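Local coordinates for LRR receptor-like serine/threonine-protein kinase RGI3 (PDB 5HZ0) that acts as a cell-surface receptor for RGF peptide hormones, which maintain the root stem cell niche, and on binding them pairs with SERK co-receptors, at residues 368-373 with 377-382; 577-582 with 621-626. The protein carries 5 engineered substitutions. All coordinates share one frame; numbering follows the deposited sequence.

Contact 1: 368-373 with 377-382; sequences KEIFGL and TKLLLL. With NAG (2-acetamido-2-deoxy-beta-D-glucopyranose), chain C.
One methyl of Leu379, CD2, meets both Phe371 and Ile370 of the 3-10 turn at 369-372, and with these it makes the whole of the apolar contact. Followed along 377-382, the strand opens at Lys378, on the hormone side. Leu379 comes next and points inward. Its CG lies anti to the backbone N (chi1 180°), which carries Leu379 CD2 to 3.5 Å from Phe371 CE1; the two side chains cross at about a right angle. Leu379 CD2 also lies 3.9 Å from Ile370 CG2, and Leu403 of the following strand touches Leu379 as well. Leu380 returns to the hormone side, where it and Leu382 each pack against a polar side chain of the bound peptide, while Lys378 NZ is hydrogen-bonded to a polar side chain of that peptide. Across the coil, Lys368 O and Glu369 CA border the acetamido methyl of the glycan, NAG C8 being 3.3 Å from Lys368 O. Branched leucine and isoleucine with a flat phenylalanine suit this buried interior, because their side chains bring no polar atom into it. The chemistry therefore implies cohesion by dispersion and exclusion of water, on the face of the strand turned away from the hormone.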
# COMPACT_ATOMS: atom_id res chain seq x y z
N LYS A 368 22.32 14.46 13.37
CA LYS A 368 21.42 15.15 14.27
C LYS A 368 20.41 15.99 13.49
O LYS A 368 19.24 16.07 13.85
CB LYS A 368 22.23 16.02 15.23
CG LYS A 368 23.28 15.19 16.03
CD LYS A 368 23.74 15.90 17.33
CE LYS A 368 24.14 14.88 18.42
NZ LYS A 368 24.45 15.54 19.73
N GLU A 369 20.88 16.55 12.39
CA GLU A 369 20.11 17.55 11.66
C GLU A 369 18.82 16.97 11.08
O GLU A 369 17.84 17.68 10.93
CB GLU A 369 20.97 18.22 10.57
CG GLU A 369 22.19 18.97 11.10
CD GLU A 369 23.44 18.08 11.21
OE1 GLU A 369 23.31 16.84 11.34
OE2 GLU A 369 24.56 18.64 11.15
N ILE A 370 18.81 15.69 10.79
CA ILE A 370 17.62 15.08 10.22
C ILE A 370 16.44 15.17 11.20
O ILE A 370 15.29 15.21 10.78
CB ILE A 370 17.90 13.63 9.77
CG1 ILE A 370 17.60 13.49 8.28
CG2 ILE A 370 17.08 12.63 10.56
CD1 ILE A 370 18.58 14.23 7.38
N PHE A 371 16.75 15.23 12.49
CA PHE A 371 15.70 15.32 13.51
C PHE A 371 15.19 16.76 13.66
O PHE A 371 14.24 17.03 14.40
CB PHE A 371 16.22 14.76 14.85
CG PHE A 371 16.38 13.26 14.87
CD1 PHE A 371 15.26 12.42 14.93
CD2 PHE A 371 17.63 12.68 14.86
CE1 PHE A 371 15.40 11.05 14.96
CE2 PHE A 371 17.77 11.29 14.90
CZ PHE A 371 16.65 10.48 14.95
N GLY A 372 15.83 17.69 12.96
CA GLY A 372 15.37 19.07 12.94
C GLY A 372 14.20 19.29 11.99
O GLY A 372 13.61 20.37 11.97
N LEU A 373 13.85 18.26 11.21
CA LEU A 373 12.73 18.41 10.29
C LEU A 373 11.41 18.46 11.08
O LEU A 373 11.11 17.57 11.88
CB LEU A 373 12.74 17.29 9.24
CG LEU A 373 14.03 17.25 8.39
CD1 LEU A 373 14.17 15.95 7.61
CD2 LEU A 373 14.09 18.43 7.45
N THR A 377 7.10 12.84 9.36
CA THR A 377 6.27 11.85 10.06
C THR A 377 6.91 10.48 10.19
O THR A 377 6.71 9.78 11.19
CB THR A 377 4.85 11.71 9.46
OG1 THR A 377 4.94 11.18 8.14
CG2 THR A 377 4.16 13.07 9.41
N LYS A 378 7.63 10.08 9.16
CA LYS A 378 8.17 8.73 9.08
C LYS A 378 9.66 8.75 8.88
O LYS A 378 10.17 9.32 7.91
CB LYS A 378 7.52 7.97 7.93
CG LYS A 378 6.03 7.78 8.09
CD LYS A 378 5.50 7.06 6.86
CE LYS A 378 4.02 6.80 6.96
NZ LYS A 378 3.54 6.32 5.64
N LEU A 379 10.37 8.12 9.82
CA LEU A 379 11.81 7.93 9.68
C LEU A 379 12.10 6.43 9.81
O LEU A 379 11.92 5.83 10.88
CB LEU A 379 12.56 8.76 10.73
CG LEU A 379 14.09 8.71 10.77
CD1 LEU A 379 14.65 8.91 9.39
CD2 LEU A 379 14.71 9.74 11.75
N LEU A 380 12.53 5.82 8.71
CA LEU A 380 12.79 4.39 8.70
C LEU A 380 14.19 4.13 8.17
O LEU A 380 14.47 4.27 6.98
CB LEU A 380 11.77 3.70 7.80
CG LEU A 380 10.35 4.18 8.09
CD1 LEU A 380 9.39 3.80 6.97
CD2 LEU A 380 9.86 3.63 9.43
N LEU A 381 15.06 3.82 9.13
CA LEU A 381 16.48 3.51 8.95
C LEU A 381 16.85 2.04 9.24
O LEU A 381 18.03 1.71 9.42
CB LEU A 381 17.35 4.49 9.73
CG LEU A 381 17.17 5.99 9.46
CD1 LEU A 381 18.21 6.76 10.25
CD2 LEU A 381 17.25 6.34 7.99
N LEU A 382 15.84 1.20 9.42
CA LEU A 382 16.05 -0.16 9.90
C LEU A 382 16.94 -1.01 8.99
O LEU A 382 17.05 -0.77 7.80
CB LEU A 382 14.72 -0.87 10.23
CG LEU A 382 13.69 -1.25 9.16
CD1 LEU A 382 13.97 -2.63 8.55
CD2 LEU A 382 12.31 -1.22 9.75
C1 NAG C . 17.21 21.00 18.57
C2 NAG C . 18.32 21.48 17.64
C3 NAG C . 19.47 22.13 18.39
C4 NAG C . 18.92 23.20 19.33
C5 NAG C . 17.90 22.54 20.24
C6 NAG C . 17.39 23.49 21.32
C7 NAG C . 18.59 20.32 15.53
C8 NAG C . 19.26 19.20 14.77
N2 NAG C . 18.82 20.38 16.84
O3 NAG C . 20.42 22.65 17.47
O4 NAG C . 19.94 23.79 20.10
O5 NAG C . 16.83 22.01 19.48
O6 NAG C . 17.30 24.81 20.80
O7 NAG C . 17.85 21.10 14.95

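Contact 2: 577-582 with 621-626; sequences QLTGNL and SNRGLY
Leu625 and Leu582 meet methyl to methyl, CD1 of Leu625 lying 4.2 Å from CD1 of Leu582. Leu582 points at the other segment from its start, whereas Leu625 reaches it only through the end of its side chain. Leu605, in the intervening strand 604-605, touches both, so three leucines gather in a small interior where branched apolar tips pack together away from solvent. Nearer the surface, Thr579 CG2 lies 3.6 Å from Arg623 NH2 and almost as near NH1, a van der Waals contact in which the two side chains cross obliquely. Threonine can serve two neighbours here: with chi1 at 52° the hydroxyl makes a weak hydrogen bond to Gly556 O of the preceding coil, while the methyl is left for the arginine. Arg623 extends from its backbone and then bends at chi3 (-66°), bringing the guanidinium over to the threonine; it also makes a long, weak ion pair with Asp600. Leu578, Gly580 and Leu582 follow the LxGx(I/L) part of the plant-type repeat motif LxGxIP, with Leu582 at the isoleucine place and Asn583 where proline is usual, and the contact joins coils two apart in the solenoid's C-terminal end, bridged by the coil of Leu605.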
# COMPACT_ATOMS: atom_id res chain seq x y z
N GLN A 577 9.15 -25.32 38.37
CA GLN A 577 8.97 -26.26 39.49
C GLN A 577 7.52 -26.67 39.78
O GLN A 577 7.22 -27.11 40.88
CB GLN A 577 9.72 -25.81 40.74
CG GLN A 577 11.22 -25.97 40.59
CD GLN A 577 11.98 -24.97 41.44
OE1 GLN A 577 12.51 -23.99 40.92
NE2 GLN A 577 12.03 -25.21 42.75
N LEU A 578 6.63 -26.40 38.84
CA LEU A 578 5.19 -26.66 39.01
C LEU A 578 4.83 -28.11 39.43
O LEU A 578 5.44 -29.08 38.97
CB LEU A 578 4.46 -26.28 37.71
CG LEU A 578 4.06 -24.81 37.50
CD1 LEU A 578 5.13 -23.91 37.98
CD2 LEU A 578 3.68 -24.46 36.06
N THR A 579 3.83 -28.23 40.31
CA THR A 579 3.37 -29.55 40.78
C THR A 579 1.87 -29.77 40.68
O THR A 579 1.13 -28.90 40.20
CB THR A 579 3.75 -29.85 42.27
OG1 THR A 579 3.33 -28.76 43.12
CG2 THR A 579 5.24 -30.10 42.44
N GLY A 580 1.44 -30.94 41.15
CA GLY A 580 0.05 -31.33 41.11
C GLY A 580 -0.26 -31.86 39.74
O GLY A 580 0.65 -32.19 38.99
N ASN A 581 -1.54 -31.96 39.40
CA ASN A 581 -1.95 -32.48 38.11
C ASN A 581 -2.48 -31.42 37.15
O ASN A 581 -2.44 -30.23 37.45
CB ASN A 581 -2.93 -33.64 38.27
CG ASN A 581 -4.27 -33.21 38.84
OD1 ASN A 581 -5.03 -32.51 38.19
ND2 ASN A 581 -4.57 -33.66 40.06
N LEU A 582 -2.93 -31.86 35.98
CA LEU A 582 -3.41 -30.95 34.94
C LEU A 582 -4.92 -30.79 34.82
O LEU A 582 -5.39 -30.18 33.86
CB LEU A 582 -2.79 -31.32 33.59
CG LEU A 582 -1.27 -31.31 33.64
CD1 LEU A 582 -0.68 -31.74 32.31
CD2 LEU A 582 -0.73 -29.93 34.08
N SER A 621 9.80 -35.98 31.33
CA SER A 621 10.56 -34.97 32.08
C SER A 621 9.84 -34.49 33.34
O SER A 621 10.37 -33.66 34.08
CB SER A 621 10.92 -33.77 31.19
OG SER A 621 9.76 -33.19 30.62
N ASN A 622 8.64 -34.99 33.57
CA ASN A 622 7.89 -34.67 34.78
C ASN A 622 8.07 -35.69 35.91
O ASN A 622 8.99 -36.50 35.89
CB ASN A 622 6.41 -34.43 34.46
CG ASN A 622 6.15 -33.05 33.90
OD1 ASN A 622 6.03 -32.08 34.64
ND2 ASN A 622 6.08 -32.96 32.57
N ARG A 623 7.22 -35.63 36.93
CA ARG A 623 7.37 -36.49 38.09
C ARG A 623 6.56 -37.78 37.99
O ARG A 623 7.11 -38.86 38.10
CB ARG A 623 7.02 -35.71 39.36
CG ARG A 623 7.22 -36.49 40.63
CD ARG A 623 6.72 -35.71 41.82
NE ARG A 623 7.50 -34.50 42.08
CZ ARG A 623 7.14 -33.55 42.95
NH1 ARG A 623 6.00 -33.67 43.63
NH2 ARG A 623 7.91 -32.48 43.13
N GLY A 624 5.24 -37.65 37.94
CA GLY A 624 4.29 -38.73 37.70
C GLY A 624 3.32 -38.75 36.53
O GLY A 624 2.23 -39.27 36.72
N LEU A 625 3.57 -38.09 35.41
CA LEU A 625 2.51 -37.93 34.40
C LEU A 625 2.28 -39.16 33.52
O LEU A 625 3.23 -39.76 33.03
CB LEU A 625 2.75 -36.71 33.50
CG LEU A 625 2.41 -35.33 34.05
CD1 LEU A 625 2.66 -34.27 32.99
CD2 LEU A 625 0.97 -35.28 34.52
N TYR A 626 1.02 -39.53 33.30
CA TYR A 626 0.77 -40.64 32.37
C TYR A 626 -0.62 -40.61 31.78
O TYR A 626 -1.54 -40.12 32.41
CB TYR A 626 1.00 -42.00 33.07
CG TYR A 626 -0.01 -42.30 34.14
CD1 TYR A 626 0.08 -41.69 35.39
CD2 TYR A 626 -1.07 -43.18 33.91
CE1 TYR A 626 -0.85 -41.95 36.37
CE2 TYR A 626 -2.00 -43.44 34.89
CZ TYR A 626 -1.88 -42.84 36.12
OH TYR A 626 -2.79 -43.08 37.10

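Both contacts belong to the extracellular leucine-rich repeat domain and follow one another along the chain, with centres 53 Å apart and nearest atoms about 36 Å apart. The centre of contact 1 is about 21 Å from that of the chain, where its strand takes part in hormone recognition: the interior packing and the peptide-facing residues alternate along 378-380, and a glycan sits beside 368-373. Contact 2, its centre about 50 Å from that of the chain, belongs to the terminal coils, with the side chain of Leu582 about 13 Å from a different bound sugar. Leucine packing inside the solenoid is common to both, but contact 1 joins sequence-near parts of adjoining repeats, whereas contact 2 spans 38 residues.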